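Putative transcription regulator (Lactobacillus plantarum WCFS1, PDB 3COL) probably binds DNA as a dimeric transcription regulator of the TetR family, through an N-terminal helix-turn-helix. Local coordinates at residues 31-36 with 46-51; 153-158 with 191-196. One frame throughout, in Å; residues are numbered along the deposited sequence.

Contact 1. Residues 31-36 with 46-51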
loop_
_atom_site.group_PDB
_atom_site.type_symbol
_atom_site.label_atom_id
_atom_site.label_comp_id
_atom_site.label_asym_id
_atom_site.label_seq_id
_atom_site.Cartn_x
_atom_site.Cartn_y
_atom_site.Cartn_z
ATOM N N VAL A 31 -4.693 11.460 16.030
ATOM C CA VAL A 31 -5.442 10.937 17.181
ATOM C C VAL A 31 -5.010 11.602 18.518
ATOM O O VAL A 31 -3.813 11.722 18.794
ATOM C CB VAL A 31 -5.325 9.388 17.267
ATOM C CG1 VAL A 31 -5.983 8.828 18.535
ATOM C CG2 VAL A 31 -5.934 8.712 16.006
ATOM N N SER A 32 -5.984 12.051 19.317
ATOM C CA SER A 32 -5.740 12.489 20.688
ATOM C C SER A 32 -6.958 12.117 21.519
ATOM O O SER A 32 -8.053 11.974 20.986
ATOM C CB SER A 32 -5.464 13.990 20.744
ATOM O OG SER A 32 -6.667 14.749 20.663
ATOM N N THR A 33 -6.772 11.914 22.806
ATOM C CA THR A 33 -7.905 11.642 23.707
ATOM C C THR A 33 -8.945 12.782 23.640
ATOM O O THR A 33 -10.161 12.530 23.606
ATOM C CB THR A 33 -7.405 11.420 25.148
ATOM O OG1 THR A 33 -6.484 10.308 25.144
ATOM C CG2 THR A 33 -8.576 11.119 26.121
ATOM N N THR A 34 -8.470 14.024 23.588
ATOM C CA THR A 34 -9.369 15.187 23.522
ATOM C C THR A 34 -10.257 15.140 22.275
ATOM O O THR A 34 -11.486 15.273 22.369
ATOM C CB THR A 34 -8.585 16.513 23.540
ATOM O OG1 THR A 34 -7.971 16.665 24.831
ATOM C CG2 THR A 34 -9.505 17.664 23.313
ATOM N N LYS A 35 -9.619 14.962 21.118
ATOM C CA LYS A 35 -10.322 14.886 19.838
ATOM C C LYS A 35 -11.309 13.700 19.837
ATOM O O LYS A 35 -12.453 13.813 19.354
ATOM C CB LYS A 35 -9.288 14.747 18.717
ATOM C CG LYS A 35 -9.645 15.455 17.425
ATOM C CD LYS A 35 -8.605 15.154 16.328
ATOM C CE LYS A 35 -7.469 16.177 16.354
ATOM N NZ LYS A 35 -6.548 15.956 15.187
ATOM N N VAL A 36 -10.887 12.569 20.384
ATOM C CA VAL A 36 -11.744 11.371 20.415
ATOM C C VAL A 36 -12.980 11.652 21.266
ATOM O O VAL A 36 -14.106 11.372 20.855
ATOM C CB VAL A 36 -10.942 10.091 20.903
ATOM C CG1 VAL A 36 -11.874 8.953 21.409
ATOM C CG2 VAL A 36 -10.045 9.601 19.808
ATOM N N ASN A 46 -13.992 9.987 30.727
ATOM C CA ASN A 46 -14.731 8.820 30.272
ATOM C C ASN A 46 -13.870 7.968 29.328
ATOM O O ASN A 46 -13.944 6.732 29.341
ATOM C CB ASN A 46 -16.027 9.238 29.559
ATOM C CG ASN A 46 -17.169 8.195 29.711
ATOM O OD1 ASN A 46 -18.347 8.515 29.515
ATOM N ND2 ASN A 46 -16.818 6.957 30.052
ATOM N N VAL A 47 -13.062 8.641 28.514
ATOM C CA VAL A 47 -12.215 7.958 27.536
ATOM C C VAL A 47 -11.089 7.278 28.305
ATOM O O VAL A 47 -10.698 6.146 27.998
ATOM C CB VAL A 47 -11.688 8.929 26.405
ATOM C CG1 VAL A 47 -10.650 8.237 25.501
ATOM C CG2 VAL A 47 -12.843 9.471 25.542
ATOM N N TYR A 48 -10.593 7.943 29.342
ATOM C CA TYR A 48 -9.477 7.383 30.089
ATOM C C TYR A 48 -9.839 6.142 30.924
ATOM O O TYR A 48 -8.945 5.433 31.425
ATOM C CB TYR A 48 -8.836 8.448 30.952
ATOM C CG TYR A 48 -7.956 9.427 30.193
ATOM C CD1 TYR A 48 -6.853 8.995 29.441
ATOM C CD2 TYR A 48 -8.218 10.787 30.251
ATOM C CE1 TYR A 48 -6.045 9.901 28.768
ATOM C CE2 TYR A 48 -7.399 11.711 29.593
ATOM C CZ TYR A 48 -6.319 11.265 28.868
ATOM O OH TYR A 48 -5.557 12.206 28.220
ATOM N N LEU A 49 -11.128 5.850 31.069
ATOM C CA LEU A 49 -11.513 4.620 31.800
ATOM C C LEU A 49 -11.199 3.378 30.989
ATOM O O LEU A 49 -11.051 2.286 31.539
ATOM C CB LEU A 49 -13.011 4.601 32.123
ATOM C CG LEU A 49 -13.577 5.581 33.132
ATOM C CD1 LEU A 49 -15.110 5.459 33.109
ATOM C CD2 LEU A 49 -13.020 5.345 34.536
ATOM N N TYR A 50 -11.128 3.563 29.674
ATOM C CA TYR A 50 -11.033 2.464 28.723
ATOM C C TYR A 50 -9.666 2.392 28.055
ATOM O O TYR A 50 -9.218 1.292 27.695
ATOM C CB TYR A 50 -12.115 2.592 27.682
ATOM N N PHE A 51 -9.032 3.556 27.877
ATOM C CA PHE A 51 -7.743 3.677 27.172
ATOM C C PHE A 51 -6.841 4.676 27.900
ATOM O O PHE A 51 -7.247 5.803 28.153
ATOM C CB PHE A 51 -7.961 4.135 25.702
ATOM C CG PHE A 51 -8.913 3.245 24.918
ATOM C CD1 PHE A 51 -8.461 2.100 24.285
ATOM C CD2 PHE A 51 -10.277 3.548 24.845
ATOM C CE1 PHE A 51 -9.358 1.272 23.588
ATOM C CE2 PHE A 51 -11.160 2.740 24.142
ATOM C CZ PHE A 51 -10.695 1.607 23.508
HETATM O O HOH W 1 -6.934 7.660 25.939
#
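Thr33, in the first turn of helix 33-40, and Val47, in helix 44-48, bring the two backbones nearest, their CA atoms 6.8 Å apart, and no direct hydrogen bond joins the segments. The methyl CG2 of Thr33 does most of the touching. Thr33 CG2 lies 3.6 Å from Val47 CG1, the two side chains lying alongside and pointing opposite ways, and it also sits over one face of the Tyr48 ring. That second contact is a CH-pi interaction: Thr33 CG2 stands 3.8 Å from the centroid of the Tyr48 ring, 20° off the normal, displaced toward the rim where CZ lies. A chi1 of -59° places OG1 beside the backbone N and CG2 anti to it, which puts the methyl against Val47 and over the ring, while OG1 lies by the CE1 and OH side of Tyr48. Thr33 OG1 is 2.8 Å from a water that in turn donates to Phe51 O, so the hydroxyl of this buried threonine is tied to the backbone at Phe51. The two short helices are those of the helix-turn-helix of the TetR family, in which the second one usually reads the DNA. Deeper in, Val36 CG1 meets Val47 CG2 at 4.3 Å, and Val36 also packs on Ile15 and Val19 of helix 11-26, while Thr33 and Phe51 rest on Leu57 of helix 54-67. An alanine in place of Thr33 is likely to leave a gap under the Tyr48 ring and beside Val47, and to cost the bridging water its hydroxyl partner. Ser32 N-caps helix 33-40, its OG accepting from Lys35 N at 3.0 Å. At the other segment, Val47 O takes two backbone bonds, from Tyr50 N and Phe51 N.

Contact 2. Residues 153-158 with 191-196; sequences SLHMGV and DAMKQD
His155 reaches the end of helix 182-193 with the edge of its imidazole. His155 NE2 points at Met193 O across 3.4 Å, a weak hydrogen bond bent to 147° at the hydrogen, and Met193 CA lies in the ring plane beside it. On the same ring, His155 CD2 is 3.6 Å from Met193 CB, so the ring edge meets both the carbonyl, weakly, and the start of the selenomethionine side chain. One turn along, Val158 divides its methyls: CG2 meets Ala192 CB at 3.6 Å, and CG1 rests 3.9 Å from Met193 CG. With CG2 anti to the backbone N, CG1 takes the place between N and the carbonyl carbon (chi1 67°), and each branch finds its own neighbour. This pairing of helix 152-171 with helix 182-193 belongs to the all-helical C-terminal part, where TetR-family proteins usually dimerise, and both helices here do meet the second subunit. Val158 and Ala192 each pack on their own counterparts in that subunit, and His155 touches its Met188. Within the chain, Met193 also leans on Leu138 and Ile89, and His155 on Ile142. Farther out, Lys148 NZ bonds to Ala192 O and Lys194 O, fixing the chain as it leaves the helix, and Asp191 OD2 forms a salt bridge with Lys148 of the second subunit.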
loop_
_atom_site.group_PDB
_atom_site.type_symbol
_atom_site.label_atom_id
_atom_site.label_comp_id
_atom_site.label_asym_id
_atom_site.label_seq_id
_atom_site.Cartn_x
_atom_site.Cartn_y
_atom_site.Cartn_z
ATOM N N SER A 153 7.166 -11.416 3.192
ATOM C CA SER A 153 6.577 -10.063 3.155
ATOM C C SER A 153 6.192 -9.679 1.725
ATOM O O SER A 153 5.264 -8.879 1.529
ATOM C CB SER A 153 7.558 -9.011 3.737
ATOM O OG SER A 153 8.791 -9.039 3.029
ATOM N N LEU A 154 6.903 -10.235 0.731
ATOM C CA LEU A 154 6.566 -9.969 -0.674
ATOM C C LEU A 154 5.290 -10.677 -1.141
ATOM O O LEU A 154 4.482 -10.104 -1.873
ATOM C CB LEU A 154 7.710 -10.321 -1.631
ATOM C CG LEU A 154 9.010 -9.507 -1.688
ATOM C CD1 LEU A 154 9.584 -9.406 -3.130
ATOM C CD2 LEU A 154 8.856 -8.196 -1.144
ATOM N N HIS A 155 5.135 -11.926 -0.722
ATOM C CA HIS A 155 3.906 -12.692 -0.893
ATOM C C HIS A 155 2.694 -12.058 -0.196
ATOM O O HIS A 155 1.639 -11.871 -0.828
ATOM C CB HIS A 155 4.120 -14.116 -0.395
ATOM C CG HIS A 155 4.952 -14.948 -1.326
ATOM N ND1 HIS A 155 6.231 -15.386 -1.014
ATOM C CD2 HIS A 155 4.690 -15.411 -2.565
ATOM C CE1 HIS A 155 6.716 -16.087 -2.031
ATOM N NE2 HIS A 155 5.790 -16.119 -2.978
HETATM N N MSE A 156 2.855 -11.747 1.097
HETATM C CA MSE A 156 1.865 -10.968 1.868
HETATM C C MSE A 156 1.509 -9.662 1.165
HETATM O O MSE A 156 0.342 -9.309 1.025
HETATM C CB MSE A 156 2.421 -10.643 3.260
HETATM C CG MSE A 156 2.449 -11.835 4.208
HETATM SE SE MSE A 156 0.646 -12.544 4.434
HETATM C CE MSE A 156 -0.113 -11.143 5.582
ATOM N N GLY A 157 2.541 -8.959 0.725
ATOM C CA GLY A 157 2.425 -7.640 0.068
ATOM C C GLY A 157 1.579 -7.667 -1.194
ATOM O O GLY A 157 0.706 -6.803 -1.374
ATOM N N VAL A 158 1.811 -8.645 -2.068
ATOM C CA VAL A 158 1.029 -8.764 -3.291
ATOM C C VAL A 158 -0.464 -9.072 -3.023
ATOM O O VAL A 158 -1.348 -8.498 -3.686
ATOM C CB VAL A 158 1.667 -9.754 -4.337
ATOM C CG1 VAL A 158 1.641 -11.221 -3.854
ATOM C CG2 VAL A 158 0.900 -9.671 -5.639
ATOM N N ASP A 191 -0.620 -16.014 -9.775
ATOM C CA ASP A 191 0.541 -15.930 -10.711
ATOM C C ASP A 191 1.776 -15.260 -10.067
ATOM O O ASP A 191 2.919 -15.739 -10.225
ATOM C CB ASP A 191 0.185 -15.179 -12.008
ATOM C CG ASP A 191 -0.759 -15.972 -12.898
ATOM O OD1 ASP A 191 -1.015 -17.140 -12.564
ATOM O OD2 ASP A 191 -1.247 -15.433 -13.920
ATOM N N ALA A 192 1.541 -14.133 -9.393
ATOM C CA ALA A 192 2.632 -13.386 -8.694
ATOM C C ALA A 192 3.338 -14.322 -7.720
ATOM O O ALA A 192 4.539 -14.414 -7.738
ATOM C CB ALA A 192 2.073 -12.234 -7.938
HETATM N N MSE A 193 2.570 -15.035 -6.900
HETATM C CA MSE A 193 3.121 -15.920 -5.856
HETATM C C MSE A 193 3.726 -17.252 -6.339
HETATM O O MSE A 193 4.718 -17.713 -5.792
HETATM C CB MSE A 193 2.024 -16.273 -4.824
HETATM C CG MSE A 193 1.380 -15.069 -4.092
HETATM SE SE MSE A 193 -0.080 -15.639 -2.972
HETATM C CE MSE A 193 0.888 -16.389 -1.443
ATOM N N LYS A 194 3.085 -17.910 -7.290
ATOM C CA LYS A 194 3.371 -19.319 -7.539
ATOM C C LYS A 194 4.720 -19.563 -8.187
ATOM O O LYS A 194 5.233 -18.725 -8.919
ATOM C CB LYS A 194 2.235 -20.021 -8.296
ATOM C CG LYS A 194 2.209 -19.789 -9.787
ATOM C CD LYS A 194 1.146 -20.672 -10.441
ATOM C CE LYS A 194 0.630 -20.038 -11.722
ATOM N NZ LYS A 194 1.723 -20.103 -12.710
ATOM N N GLN A 195 5.299 -20.722 -7.880
ATOM C CA GLN A 195 6.650 -21.047 -8.297
ATOM C C GLN A 195 6.694 -21.296 -9.824
ATOM O O GLN A 195 5.917 -22.083 -10.344
ATOM C CB GLN A 195 7.143 -22.229 -7.480
ATOM C CG GLN A 195 8.344 -22.977 -8.059
ATOM C CD GLN A 195 9.623 -22.161 -7.970
ATOM O OE1 GLN A 195 10.002 -21.678 -6.894
ATOM N NE2 GLN A 195 10.309 -22.023 -9.105
ATOM N N ASP A 196 7.625 -20.603 -10.495
ATOM C CA ASP A 196 7.684 -20.331 -11.961
ATOM C C ASP A 196 6.953 -19.029 -12.396
ATOM O O ASP A 196 5.720 -19.034 -12.488
ATOM C CB ASP A 196 7.179 -21.500 -12.758
ATOM C CG ASP A 196 8.132 -22.680 -12.734
ATOM O OD1 ASP A 196 8.048 -23.485 -13.679
ATOM O OD2 ASP A 196 8.946 -22.798 -11.789
ATOM O OXT ASP A 196 7.547 -17.964 -12.684
#

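How the contacts relate
From the N terminus the chain runs through helix 11-26 into contact 1, which closes a short loop, only nine residues lying between 31-36 and 46-51, and so folds the helix-turn-helix on itself. The chain then passes along helix 54-67 and on through the C-terminal helices before contact 2 closes a longer loop of 32 residues, bringing the end of helix 182-193 back beside helix 152-171. The two are in series, neither nested nor crossed. They lie on opposite sides of the chain's centre, centres 40 Å apart and nearest atoms about 23 Å: contact 1 in the presumed DNA-binding part, contact 2 at the subunit interface.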